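Local coordinates for protein glycerol dehydratase (Clostridium butyricum, PDB 1R9D) that probably dehydrates glycerol without coenzyme B12, as a dimeric glycyl-radical lyase of the pyruvate formate lyase-like family, at residues Ile33-Thr36 and Glu37-Gln41; Asn91-Leu94 and Gln95-Asp99; Lys120-Phe123 and Glu124-Gly128; Ser207-Ile210 and Ser211-Ala215; Ile511-Ala514 and Glu515-Leu519. All coordinates share one frame; numbering follows the deposited sequence.

Contact 1 (Ile33-Thr36 and Glu37-Gln41)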
loop_
_atom_site.group_PDB
_atom_site.type_symbol
_atom_site.label_atom_id
_atom_site.label_comp_id
_atom_site.label_asym_id
_atom_site.label_seq_id
_atom_site.Cartn_x
_atom_site.Cartn_y
_atom_site.Cartn_z
ATOM N N ILE A 33 -8.755 -7.484 22.917
ATOM C CA ILE A 33 -7.466 -7.759 23.541
ATOM C C ILE A 33 -6.602 -8.651 22.648
ATOM O O ILE A 33 -5.410 -8.398 22.476
ATOM C CB ILE A 33 -7.659 -8.433 24.931
ATOM C CG1 ILE A 33 -7.967 -7.374 25.995
ATOM C CG2 ILE A 33 -6.393 -9.174 25.344
ATOM C CD1 ILE A 33 -9.158 -6.497 25.698
ATOM N N LEU A 34 -7.213 -9.679 22.070
ATOM C CA LEU A 34 -6.499 -10.616 21.213
ATOM C C LEU A 34 -5.960 -10.033 19.906
ATOM O O LEU A 34 -4.823 -10.314 19.527
ATOM C CB LEU A 34 -7.387 -11.824 20.915
ATOM C CG LEU A 34 -7.686 -12.730 22.113
ATOM C CD1 LEU A 34 -8.651 -13.821 21.703
ATOM C CD2 LEU A 34 -6.386 -13.343 22.634
ATOM N N ILE A 35 -6.756 -9.227 19.209
ATOM C CA ILE A 35 -6.274 -8.650 17.957
ATOM C C ILE A 35 -5.157 -7.647 18.245
ATOM O O ILE A 35 -4.223 -7.506 17.455
ATOM C CB ILE A 35 -7.422 -7.966 17.153
ATOM C CG1 ILE A 35 -6.933 -7.646 15.736
ATOM C CG2 ILE A 35 -7.884 -6.697 17.856
ATOM C CD1 ILE A 35 -8.031 -7.216 14.779
ATOM N N THR A 36 -5.244 -6.966 19.386
ATOM C CA THR A 36 -4.231 -5.989 19.781
ATOM C C THR A 36 -2.911 -6.714 20.047
ATOM O O THR A 36 -1.841 -6.259 19.642
ATOM C CB THR A 36 -4.662 -5.228 21.061
ATOM O OG1 THR A 36 -5.860 -4.481 20.794
ATOM C CG2 THR A 36 -3.571 -4.270 21.519
ATOM N N GLU A 37 -3.003 -7.851 20.728
ATOM C CA GLU A 37 -1.828 -8.653 21.044
ATOM C C GLU A 37 -1.166 -9.168 19.765
ATOM O O GLU A 37 0.058 -9.144 19.638
ATOM C CB GLU A 37 -2.233 -9.825 21.946
ATOM C CG GLU A 37 -1.208 -10.941 22.045
ATOM C CD GLU A 37 -1.550 -11.954 23.127
ATOM O OE1 GLU A 37 -2.724 -12.385 23.200
ATOM O OE2 GLU A 37 -0.639 -12.323 23.901
ATOM N N SER A 38 -1.979 -9.626 18.817
ATOM C CA SER A 38 -1.452 -10.143 17.559
ATOM C C SER A 38 -0.760 -9.055 16.743
ATOM O O SER A 38 0.369 -9.241 16.293
ATOM C CB SER A 38 -2.570 -10.779 16.729
ATOM O OG SER A 38 -2.056 -11.332 15.526
ATOM N N PHE A 39 -1.428 -7.920 16.555
ATOM C CA PHE A 39 -0.838 -6.829 15.780
ATOM C C PHE A 39 0.494 -6.333 16.348
ATOM O O PHE A 39 1.382 -5.921 15.602
ATOM C CB PHE A 39 -1.821 -5.660 15.662
ATOM C CG PHE A 39 -2.643 -5.684 14.399
ATOM C CD1 PHE A 39 -3.505 -6.742 14.134
ATOM C CD2 PHE A 39 -2.533 -4.657 13.463
ATOM C CE1 PHE A 39 -4.250 -6.781 12.948
ATOM C CE2 PHE A 39 -3.269 -4.684 12.278
ATOM C CZ PHE A 39 -4.127 -5.749 12.021
ATOM N N LYS A 40 0.634 -6.371 17.669
ATOM C CA LYS A 40 1.870 -5.932 18.300
ATOM C C LYS A 40 3.032 -6.837 17.904
ATOM O O LYS A 40 4.191 -6.426 17.958
ATOM C CB LYS A 40 1.722 -5.929 19.824
ATOM C CG LYS A 40 0.908 -4.770 20.367
ATOM C CD LYS A 40 0.847 -4.806 21.891
ATOM C CE LYS A 40 0.073 -3.613 22.430
ATOM N NZ LYS A 40 -0.070 -3.664 23.912
ATOM N N GLN A 41 2.713 -8.061 17.498
ATOM C CA GLN A 41 3.729 -9.036 17.107
ATOM C C GLN A 41 3.933 -9.185 15.601
ATOM O O GLN A 41 4.790 -9.961 15.169
ATOM C CB GLN A 41 3.380 -10.408 17.688
ATOM C CG GLN A 41 3.400 -10.461 19.200
ATOM C CD GLN A 41 4.750 -10.070 19.757
ATOM O OE1 GLN A 41 5.769 -10.682 19.426
ATOM N NE2 GLN A 41 4.771 -9.046 20.603
#
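I35 and F39 make the apolar part of this contact, one helical turn apart on helix 30-40. They run side by side in the same direction, and CG1 of I35 lies 3.9 Å from CD1 of F39. CG1 of I35 is anti to its own backbone N (chi1 -168°), which swings that branch forward along the helix to the ring. L34 and E37 also lie alongside each other, with L34 CD2 3.8 Å from E37 OE1; that carboxylate oxygen is held by a hydrogen bond from H57. The third pair is T36 with K40, whose extended chain runs back over the turn and brings CE to 3.8 Å from T36 CG2. Its amine goes on to a salt bridge with D121.

The backbone bonds are those of a regular alpha helix, from E37 N to I33 O, S38 N to L34 O, F39 N to I35 O and K40 N to T36 O. The F39 bond is the straightest, at 172° about the hydrogen, and the last one lengthens to 3.2 Å from K40 N to T36 O as the helix runs out. T36 OG1 bonds to A32 O and also to W126 NE1.

Helix 30-40 is wedged between two others: L34, S38 and F39 pack on helix 47-61, while T36, F39 and K40 touch helix 113-125, and I35 reaches the loop at P87 and E88.

Contact 2 (Asn91-Leu94 and Gln95-Asp99)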
loop_
_atom_site.group_PDB
_atom_site.type_symbol
_atom_site.label_atom_id
_atom_site.label_comp_id
_atom_site.label_asym_id
_atom_site.label_seq_id
_atom_site.Cartn_x
_atom_site.Cartn_y
_atom_site.Cartn_z
ATOM N N ASN A 91 -12.401 3.254 17.382
ATOM C CA ASN A 91 -12.553 2.882 18.785
ATOM C C ASN A 91 -12.645 4.072 19.723
ATOM O O ASN A 91 -13.079 3.930 20.868
ATOM C CB ASN A 91 -11.394 1.982 19.212
ATOM C CG ASN A 91 -10.054 2.648 19.032
ATOM O OD1 ASN A 91 -9.684 3.547 19.793
ATOM N ND2 ASN A 91 -9.320 2.228 18.004
ATOM N N LYS A 92 -12.241 5.245 19.249
ATOM C CA LYS A 92 -12.296 6.437 20.081
ATOM C C LYS A 92 -13.729 6.770 20.498
ATOM O O LYS A 92 -13.948 7.358 21.556
ATOM C CB LYS A 92 -11.660 7.624 19.354
ATOM C CG LYS A 92 -10.142 7.498 19.203
ATOM C CD LYS A 92 -9.533 8.717 18.529
ATOM C CE LYS A 92 -8.048 8.508 18.231
ATOM N NZ LYS A 92 -7.256 8.216 19.464
ATOM N N TRP A 93 -14.704 6.389 19.678
ATOM C CA TRP A 93 -16.097 6.656 20.025
ATOM C C TRP A 93 -16.481 5.823 21.249
ATOM O O TRP A 93 -17.226 6.280 22.119
ATOM C CB TRP A 93 -17.031 6.312 18.855
ATOM C CG TRP A 93 -17.067 4.851 18.498
ATOM C CD1 TRP A 93 -16.323 4.218 17.543
ATOM C CD2 TRP A 93 -17.880 3.842 19.106
ATOM N NE1 TRP A 93 -16.625 2.877 17.518
ATOM C CE2 TRP A 93 -17.577 2.620 18.469
ATOM C CE3 TRP A 93 -18.838 3.852 20.132
ATOM C CZ2 TRP A 93 -18.197 1.416 18.821
ATOM C CZ3 TRP A 93 -19.457 2.652 20.481
ATOM C CH2 TRP A 93 -19.133 1.452 19.826
ATOM N N LEU A 94 -15.960 4.599 21.308
ATOM C CA LEU A 94 -16.244 3.690 22.411
ATOM C C LEU A 94 -15.609 4.250 23.674
ATOM O O LEU A 94 -16.226 4.269 24.740
ATOM C CB LEU A 94 -15.663 2.303 22.124
ATOM C CG LEU A 94 -16.436 1.066 22.596
ATOM C CD1 LEU A 94 -15.481 -0.106 22.683
ATOM C CD2 LEU A 94 -17.086 1.310 23.942
ATOM N N GLN A 95 -14.367 4.703 23.544
ATOM C CA GLN A 95 -13.638 5.277 24.667
ATOM C C GLN A 95 -14.435 6.424 25.285
ATOM O O GLN A 95 -14.464 6.587 26.506
ATOM C CB GLN A 95 -12.274 5.778 24.194
ATOM C CG GLN A 95 -11.441 6.456 25.267
ATOM C CD GLN A 95 -10.027 6.734 24.804
ATOM O OE1 GLN A 95 -9.810 7.370 23.770
ATOM N NE2 GLN A 95 -9.053 6.258 25.568
ATOM N N ASP A 96 -15.087 7.212 24.435
ATOM C CA ASP A 96 -15.888 8.342 24.896
ATOM C C ASP A 96 -17.205 7.949 25.565
ATOM O O ASP A 96 -17.636 8.601 26.515
ATOM C CB ASP A 96 -16.199 9.287 23.730
ATOM C CG ASP A 96 -14.996 10.099 23.297
ATOM O OD1 ASP A 96 -14.354 10.725 24.171
ATOM O OD2 ASP A 96 -14.695 10.123 22.082
ATOM N N GLU A 97 -17.835 6.883 25.077
ATOM C CA GLU A 97 -19.125 6.438 25.603
ATOM C C GLU A 97 -19.108 5.321 26.636
ATOM O O GLU A 97 -20.168 4.841 27.043
ATOM C CB GLU A 97 -20.018 5.993 24.447
ATOM C CG GLU A 97 -20.435 7.101 23.519
ATOM C CD GLU A 97 -21.220 6.573 22.338
ATOM O OE1 GLU A 97 -22.099 5.709 22.553
ATOM O OE2 GLU A 97 -20.962 7.025 21.203
ATOM N N LEU A 98 -17.922 4.901 27.057
ATOM C CA LEU A 98 -17.802 3.819 28.027
ATOM C C LEU A 98 -18.749 3.896 29.219
ATOM O O LEU A 98 -19.337 2.888 29.614
ATOM C CB LEU A 98 -16.370 3.737 28.564
ATOM C CG LEU A 98 -15.291 3.121 27.679
ATOM C CD1 LEU A 98 -13.980 3.097 28.449
ATOM C CD2 LEU A 98 -15.691 1.712 27.269
ATOM N N ASP A 99 -18.903 5.086 29.786
ATOM C CA ASP A 99 -19.742 5.233 30.967
ATOM C C ASP A 99 -21.215 5.575 30.776
ATOM O O ASP A 99 -21.928 5.788 31.760
ATOM C CB ASP A 99 -19.098 6.240 31.921
ATOM C CG ASP A 99 -17.677 5.852 32.292
ATOM O OD1 ASP A 99 -17.442 4.656 32.562
ATOM O OD2 ASP A 99 -16.796 6.737 32.317
HETATM O O HOH W 1 -11.664 9.134 22.669
HETATM O O HOH W 2 -7.641 8.081 22.175
#
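The short helix 92-97 belongs to this contact almost whole, from N91 at its N-cap position onward; W93 with E97 and L94 with L98 pair up one turn apart along it and at its end. L94 and L98 supply the apolar pair: their side chains cross at about a right angle and meet CD2 to CD2 at 3.6 Å. The indole of W93 has CG between its backbone N and carbonyl carbon (chi1 65°), which lays the ring against the next residue, with CB of L94 3.9 Å above the plane of the W93 ring, over the centre. At the edge of the same ring, OE2 of E97 comes within 4.0 Å of W93 CE3, the ring and carboxylate planes being 58° apart. That carboxylate is gripped on both oxygens, OE1 by a salt bridge to R104 and OE2 by the backbone N of E327.

On the exposed side two waters join K92 and Q95. One accepts from K92 NZ at 2.7 Å and donates to Q95 OE1 at 2.8 Å; the other lies between Q95 OE1 and K92 O. K92 NZ is also hydrogen-bonded to N127 OD1. Q95 N bonds to N91 O.

D96 OD2 stands 2.9 Å from K92 O, two acceptors facing each other, and such an approach would probably be somewhat repulsive for a charged carboxylate.

Contact 3 (Lys120-Phe123 and Glu124-Gly128)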
loop_
_atom_site.group_PDB
_atom_site.type_symbol
_atom_site.label_atom_id
_atom_site.label_comp_id
_atom_site.label_asym_id
_atom_site.label_seq_id
_atom_site.Cartn_x
_atom_site.Cartn_y
_atom_site.Cartn_z
ATOM N N LYS A 120 -8.375 0.041 27.993
ATOM C CA LYS A 120 -7.462 1.179 28.024
ATOM C C LYS A 120 -6.258 0.972 27.106
ATOM O O LYS A 120 -5.922 1.847 26.308
ATOM C CB LYS A 120 -6.979 1.445 29.452
ATOM C CG LYS A 120 -8.055 1.982 30.378
ATOM C CD LYS A 120 -7.525 2.154 31.795
ATOM C CE LYS A 120 -8.601 2.709 32.721
ATOM N NZ LYS A 120 -8.116 2.852 34.124
ATOM N N ASP A 121 -5.612 -0.185 27.217
ATOM C CA ASP A 121 -4.450 -0.477 26.383
ATOM C C ASP A 121 -4.833 -0.569 24.904
ATOM O O ASP A 121 -4.038 -0.235 24.024
ATOM C CB ASP A 121 -3.797 -1.792 26.809
ATOM C CG ASP A 121 -2.520 -2.075 26.042
ATOM O OD1 ASP A 121 -1.547 -1.310 26.209
ATOM O OD2 ASP A 121 -2.487 -3.053 25.268
ATOM N N VAL A 122 -6.048 -1.038 24.639
ATOM C CA VAL A 122 -6.526 -1.169 23.268
ATOM C C VAL A 122 -6.595 0.213 22.621
ATOM O O VAL A 122 -6.072 0.420 21.529
ATOM C CB VAL A 122 -7.924 -1.831 23.229
ATOM C CG1 VAL A 122 -8.425 -1.913 21.791
ATOM C CG2 VAL A 122 -7.852 -3.224 23.835
ATOM N N PHE A 123 -7.235 1.158 23.308
ATOM C CA PHE A 123 -7.357 2.524 22.809
ATOM C C PHE A 123 -5.973 3.124 22.575
ATOM O O PHE A 123 -5.755 3.845 21.602
ATOM C CB PHE A 123 -8.113 3.401 23.814
ATOM C CG PHE A 123 -9.519 2.942 24.093
ATOM C CD1 PHE A 123 -10.024 2.971 25.389
ATOM C CD2 PHE A 123 -10.343 2.495 23.064
ATOM C CE1 PHE A 123 -11.328 2.559 25.661
ATOM C CE2 PHE A 123 -11.651 2.082 23.323
ATOM C CZ PHE A 123 -12.145 2.114 24.624
ATOM N N GLU A 124 -5.041 2.822 23.474
ATOM C CA GLU A 124 -3.686 3.347 23.359
ATOM C C GLU A 124 -2.942 2.802 22.142
ATOM O O GLU A 124 -2.326 3.560 21.397
ATOM C CB GLU A 124 -2.887 3.033 24.626
ATOM C CG GLU A 124 -1.511 3.674 24.661
ATOM C CD GLU A 124 -0.727 3.298 25.908
ATOM O OE1 GLU A 124 -1.263 3.475 27.026
ATOM O OE2 GLU A 124 0.424 2.829 25.770
ATOM N N TYR A 125 -2.999 1.493 21.930
ATOM C CA TYR A 125 -2.295 0.911 20.793
ATOM C C TYR A 125 -2.827 1.353 19.436
ATOM O O TYR A 125 -2.059 1.763 18.567
ATOM C CB TYR A 125 -2.337 -0.617 20.825
ATOM C CG TYR A 125 -1.702 -1.218 19.582
ATOM C CD1 TYR A 125 -0.316 -1.236 19.424
ATOM C CD2 TYR A 125 -2.489 -1.684 18.527
ATOM C CE1 TYR A 125 0.272 -1.699 18.249
ATOM C CE2 TYR A 125 -1.911 -2.148 17.343
ATOM C CZ TYR A 125 -0.529 -2.150 17.213
ATOM O OH TYR A 125 0.050 -2.588 16.043
ATOM N N TRP A 126 -4.141 1.262 19.252
ATOM C CA TRP A 126 -4.745 1.599 17.966
ATOM C C TRP A 126 -4.833 3.063 17.578
ATOM O O TRP A 126 -5.348 3.393 16.511
ATOM C CB TRP A 126 -6.127 0.963 17.861
ATOM C CG TRP A 126 -6.076 -0.526 17.844
ATOM C CD1 TRP A 126 -6.176 -1.364 18.916
ATOM C CD2 TRP A 126 -5.875 -1.362 16.697
ATOM N NE1 TRP A 126 -6.051 -2.669 18.509
ATOM C CE2 TRP A 126 -5.864 -2.696 17.152
ATOM C CE3 TRP A 126 -5.701 -1.109 15.328
ATOM C CZ2 TRP A 126 -5.686 -3.785 16.286
ATOM C CZ3 TRP A 126 -5.524 -2.191 14.464
ATOM C CH2 TRP A 126 -5.519 -3.512 14.948
ATOM N N ASN A 127 -4.322 3.947 18.424
ATOM C CA ASN A 127 -4.364 5.363 18.109
ATOM C C ASN A 127 -3.639 5.661 16.794
ATOM O O ASN A 127 -2.432 5.433 16.669
ATOM C CB ASN A 127 -3.740 6.177 19.243
ATOM C CG ASN A 127 -3.749 7.660 18.959
ATOM O OD1 ASN A 127 -4.777 8.227 18.595
ATOM N ND2 ASN A 127 -2.598 8.302 19.126
ATOM N N GLY A 128 -4.392 6.166 15.819
ATOM C CA GLY A 128 -3.833 6.504 14.521
ATOM C C GLY A 128 -3.631 5.330 13.578
ATOM O O GLY A 128 -3.179 5.517 12.451
#
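W126 has Y125 over one face and V122 at its edge. CD2 of Y125 lies 3.6 Å above the indole plane of W126, offset toward the rim, while CD1 of W126 in turn sits in the plane of the tyrosine ring, at its edge. The two neighbouring rings thus meet with the tyrosine edge over the indole face. In the plane of the indole, at its edge, is the carbonyl oxygen of V122, 3.2 Å from W126 CD1.

The valine also brings a methyl group to the same corner, but from off the plane, on the face away from Y125: V122 CG1, anti to the backbone N (chi1 178°), comes to 3.7 Å from W126 CD1, and the two side chains cross at a slant. The indole is therefore met at CD1 by both the carbonyl and the methyl of one residue. With NE1 taken by T36, and F39 meeting the ring with planes about 50° apart, the indole is fixed from several directions.

The carbonyl of V122 also takes the bond from W126 N, 3.1 Å and nearly straight at 175°. Bonds from E124 N to K120 O and from Y125 N to D121 O complete the turn. D121 OD1 and E124 OE2 stand 4.6 Å apart, like charges that do not touch; K40, the partner of D121, may ease that.

Beyond Y125, N127 leaves the helix in an extended conformation and G128 follows with positive phi, and the contact is the C-terminal end of helix 113-125, with an aromatic pair packed where the helix gives way to a loop.

Contact 4 (Ser207-Ile210 and Ser211-Ala215)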
loop_
_atom_site.group_PDB
_atom_site.type_symbol
_atom_site.label_atom_id
_atom_site.label_comp_id
_atom_site.label_asym_id
_atom_site.label_seq_id
_atom_site.Cartn_x
_atom_site.Cartn_y
_atom_site.Cartn_z
ATOM N N SER A 207 -2.202 -16.151 3.025
ATOM C CA SER A 207 -3.025 -15.579 4.085
ATOM C C SER A 207 -4.374 -16.286 4.101
ATOM O O SER A 207 -4.988 -16.453 5.154
ATOM C CB SER A 207 -3.219 -14.077 3.868
ATOM O OG SER A 207 -2.011 -13.374 4.084
ATOM N N VAL A 208 -4.840 -16.692 2.925
ATOM C CA VAL A 208 -6.101 -17.419 2.819
ATOM C C VAL A 208 -5.931 -18.782 3.493
ATOM O O VAL A 208 -6.821 -19.257 4.195
ATOM C CB VAL A 208 -6.495 -17.657 1.345
ATOM C CG1 VAL A 208 -7.604 -18.698 1.259
ATOM C CG2 VAL A 208 -6.951 -16.345 0.710
ATOM N N ILE A 209 -4.779 -19.406 3.263
ATOM C CA ILE A 209 -4.493 -20.718 3.835
ATOM C C ILE A 209 -4.439 -20.661 5.359
ATOM O O ILE A 209 -5.049 -21.492 6.038
ATOM C CB ILE A 209 -3.165 -21.277 3.272
ATOM C CG1 ILE A 209 -3.324 -21.522 1.768
ATOM C CG2 ILE A 209 -2.786 -22.570 3.993
ATOM C CD1 ILE A 209 -2.054 -21.943 1.059
ATOM N N ILE A 210 -3.718 -19.679 5.888
ATOM C CA ILE A 210 -3.604 -19.501 7.330
ATOM C C ILE A 210 -4.991 -19.282 7.935
ATOM O O ILE A 210 -5.330 -19.856 8.977
ATOM C CB ILE A 210 -2.708 -18.287 7.664
ATOM C CG1 ILE A 210 -1.258 -18.593 7.270
ATOM C CG2 ILE A 210 -2.809 -17.944 9.149
ATOM C CD1 ILE A 210 -0.334 -17.395 7.334
ATOM N N SER A 211 -5.797 -18.457 7.271
ATOM C CA SER A 211 -7.140 -18.147 7.752
ATOM C C SER A 211 -8.058 -19.362 7.792
ATOM O O SER A 211 -8.777 -19.576 8.774
ATOM C CB SER A 211 -7.771 -17.054 6.880
ATOM O OG SER A 211 -7.031 -15.852 6.975
ATOM N N CYS A 212 -8.044 -20.154 6.727
ATOM C CA CYS A 212 -8.884 -21.341 6.669
ATOM C C CYS A 212 -8.402 -22.422 7.637
ATOM O O CYS A 212 -9.206 -23.190 8.172
ATOM C CB CYS A 212 -8.939 -21.881 5.239
ATOM S SG CYS A 212 -9.945 -20.841 4.123
ATOM N N GLU A 213 -7.093 -22.481 7.866
ATOM C CA GLU A 213 -6.554 -23.464 8.796
ATOM C C GLU A 213 -6.998 -23.079 10.201
ATOM O O GLU A 213 -7.235 -23.942 11.047
ATOM C CB GLU A 213 -5.023 -23.513 8.710
ATOM C CG GLU A 213 -4.513 -23.939 7.341
ATOM C CD GLU A 213 -3.003 -24.070 7.270
ATOM O OE1 GLU A 213 -2.292 -23.172 7.781
ATOM O OE2 GLU A 213 -2.524 -25.068 6.686
ATOM N N ALA A 214 -7.123 -21.776 10.440
ATOM C CA ALA A 214 -7.560 -21.289 11.741
ATOM C C ALA A 214 -9.030 -21.647 11.941
ATOM O O ALA A 214 -9.456 -21.956 13.057
ATOM C CB ALA A 214 -7.369 -19.778 11.839
ATOM N N ALA A 215 -9.803 -21.605 10.856
ATOM C CA ALA A 215 -11.220 -21.944 10.928
ATOM C C ALA A 215 -11.353 -23.404 11.356
ATOM O O ALA A 215 -12.182 -23.736 12.206
ATOM C CB ALA A 215 -11.885 -21.730 9.570
#
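S211 turns its hydroxyl back onto the carbonyl one turn earlier, with OG donating to S207 O at 2.8 Å. OG stands anti to the carbonyl carbon of its own residue (chi1 -63°), which points it down the helix toward that oxygen. The backbone N of S211 bonds to the same S207 O at 3.0 Å, and the two donors reach it from opposite faces of the carbonyl plane. One oxygen thus accepts both, and a buried hydroxyl finds its acceptor within its own helix.

On the far side of the helix from the serines, I209 and E213 lie alongside each other, pointing the same way, with the CG2 methyl of I209 directed at the glutamate. How closely they meet is doubtful, because CG of E213 is modelled too near the carbonyl oxygen of I209. V208 and C212 form a looser pair, V208 CG1 to C212 SG at 4.3 Å.

What holds these side chains in step is the backbone: C212 N bonds to V208 O at 3.0 Å, with 161° about the hydrogen, and A214 N to I210 O at the same length but a more bent 142°. S207 does as S211 does, a turn earlier, its OG bonding to K203 O.

All of this lies within the long helix 197-230. S207, S211 and A214 face helix 47-61, S207, V208, S211 and C212 touch helix 520-524, and I209, C212 and E213 lean on helix 169-190; three helices thus pack against the segment, while E213 remains exposed.

Contact 5 (Ile511-Ala514 and Glu515-Leu519)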
loop_
_atom_site.group_PDB
_atom_site.type_symbol
_atom_site.label_atom_id
_atom_site.label_comp_id
_atom_site.label_asym_id
_atom_site.label_seq_id
_atom_site.Cartn_x
_atom_site.Cartn_y
_atom_site.Cartn_z
ATOM N N ILE A 511 -10.444 3.011 -0.108
ATOM C CA ILE A 511 -8.991 2.895 -0.177
ATOM C C ILE A 511 -8.414 2.514 1.186
ATOM O O ILE A 511 -7.497 1.700 1.267
ATOM C CB ILE A 511 -8.351 4.223 -0.657
ATOM C CG1 ILE A 511 -8.685 4.452 -2.134
ATOM C CG2 ILE A 511 -6.834 4.182 -0.472
ATOM C CD1 ILE A 511 -8.295 5.831 -2.653
ATOM N N ALA A 512 -8.964 3.086 2.255
ATOM C CA ALA A 512 -8.476 2.800 3.606
ATOM C C ALA A 512 -8.651 1.339 4.010
ATOM O O ALA A 512 -7.746 0.748 4.604
ATOM C CB ALA A 512 -9.163 3.715 4.624
ATOM N N HIS A 513 -9.807 0.758 3.704
ATOM C CA HIS A 513 -10.058 -0.642 4.028
ATOM C C HIS A 513 -9.098 -1.548 3.274
ATOM O O HIS A 513 -8.632 -2.553 3.809
ATOM C CB HIS A 513 -11.501 -1.028 3.692
ATOM C CG HIS A 513 -12.476 -0.700 4.779
ATOM N ND1 HIS A 513 -12.627 -1.486 5.902
ATOM C CD2 HIS A 513 -13.323 0.345 4.935
ATOM C CE1 HIS A 513 -13.525 -0.939 6.702
ATOM N NE2 HIS A 513 -13.963 0.172 6.139
ATOM N N ALA A 514 -8.801 -1.195 2.029
ATOM C CA ALA A 514 -7.886 -1.995 1.227
ATOM C C ALA A 514 -6.463 -1.915 1.770
ATOM O O ALA A 514 -5.733 -2.910 1.786
ATOM C CB ALA A 514 -7.910 -1.524 -0.224
ATOM N N GLU A 515 -6.081 -0.729 2.230
ATOM C CA GLU A 515 -4.734 -0.504 2.743
ATOM C C GLU A 515 -4.494 -1.078 4.133
ATOM O O GLU A 515 -3.413 -1.598 4.411
ATOM C CB GLU A 515 -4.430 1.000 2.753
ATOM C CG GLU A 515 -2.974 1.359 3.015
ATOM C CD GLU A 515 -2.679 2.830 2.740
ATOM O OE1 GLU A 515 -3.275 3.388 1.788
ATOM O OE2 GLU A 515 -1.842 3.423 3.464
ATOM N N ARG A 516 -5.498 -1.001 5.000
ATOM C CA ARG A 516 -5.329 -1.487 6.366
ATOM C C ARG A 516 -6.144 -2.693 6.811
ATOM O O ARG A 516 -5.782 -3.344 7.796
ATOM C CB ARG A 516 -5.548 -0.331 7.343
ATOM C CG ARG A 516 -4.457 0.723 7.253
ATOM C CD ARG A 516 -4.608 1.828 8.288
ATOM N NE ARG A 516 -3.464 2.735 8.235
ATOM C CZ ARG A 516 -3.274 3.765 9.053
ATOM N NH1 ARG A 516 -4.159 4.037 10.005
ATOM N NH2 ARG A 516 -2.189 4.519 8.923
ATOM N N ALA A 517 -7.228 -3.009 6.108
ATOM C CA ALA A 517 -8.039 -4.153 6.503
ATOM C C ALA A 517 -8.510 -5.087 5.385
ATOM O O ALA A 517 -9.704 -5.368 5.261
ATOM C CB ALA A 517 -9.248 -3.676 7.335
ATOM N N PRO A 518 -7.585 -5.564 4.538
ATOM C CA PRO A 518 -8.033 -6.475 3.481
ATOM C C PRO A 518 -8.391 -7.767 4.224
ATOM O O PRO A 518 -7.705 -8.133 5.181
ATOM C CB PRO A 518 -6.798 -6.597 2.589
ATOM C CG PRO A 518 -5.666 -6.437 3.565
ATOM C CD PRO A 518 -6.141 -5.292 4.430
ATOM N N LEU A 519 -9.458 -8.447 3.810
ATOM C CA LEU A 519 -9.906 -9.652 4.513
ATOM C C LEU A 519 -9.654 -10.988 3.813
ATOM O O LEU A 519 -10.334 -11.333 2.848
ATOM C CB LEU A 519 -11.400 -9.521 4.832
ATOM C CG LEU A 519 -11.807 -8.247 5.581
ATOM C CD1 LEU A 519 -13.275 -8.347 5.965
ATOM C CD2 LEU A 519 -10.953 -8.060 6.830
HETATM O O HOH W 3 -12.316 -4.359 5.824
#
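H513 and A517 are joined by a water that sits 2.9 Å from H513 ND1 and donates to A517 O at 2.9 Å. The imidazole of H513 brings ND1 to 4.3 Å from CB of A517; its other nitrogen, NE2, bonds to the carbonyl of Y157. Both ring nitrogens are therefore engaged, which fixes the rotation of the ring.

This is the C-terminal end of helix 484-516, where A517 is the first residue to leave helical angles. A517 N still bonds to H513 O at 2.7 Å, but from above the carbonyl plane, 36° out of it. P518 then comes next: with no N-H to give, its N lies 3.3 Å from H513 O, and CD packs 3.6 Å from A514 O.

E515 has CG anti to its backbone N (chi1 -169°), its chain extended beyond CG, and OE1 finds the hydroxyl of Y138. R516 starts with CG anti to the carbonyl carbon and stretches straight out from CG to NE, carrying its guanidinium to G128 O and T130 O through NH1 and to E43 O of the second subunit through NH2.

How the contacts relate
Contact 3 is the hub of the set. It meets contact 1 through a salt bridge from K40 NZ to D121 OD2 (2.8 Å) and a probable hydrogen bond between T36 OG1 and W126 NE1 (2.9 Å). Contact 2 joins it by a probable bond from K92 NZ to N127 OD1 (2.6 Å), with F123 packed on N91 and Q95. Contact 5 reaches contact 3 through a probable hydrogen bond between R516 NH1 and G128 O (3.0 Å), and both touch the second subunit. Contact 4 stands apart, its nearest atoms about 6 Å from contact 5 and about 9 Å from contact 1. A bound glycerol lies about 13 Å from the H513 side chain.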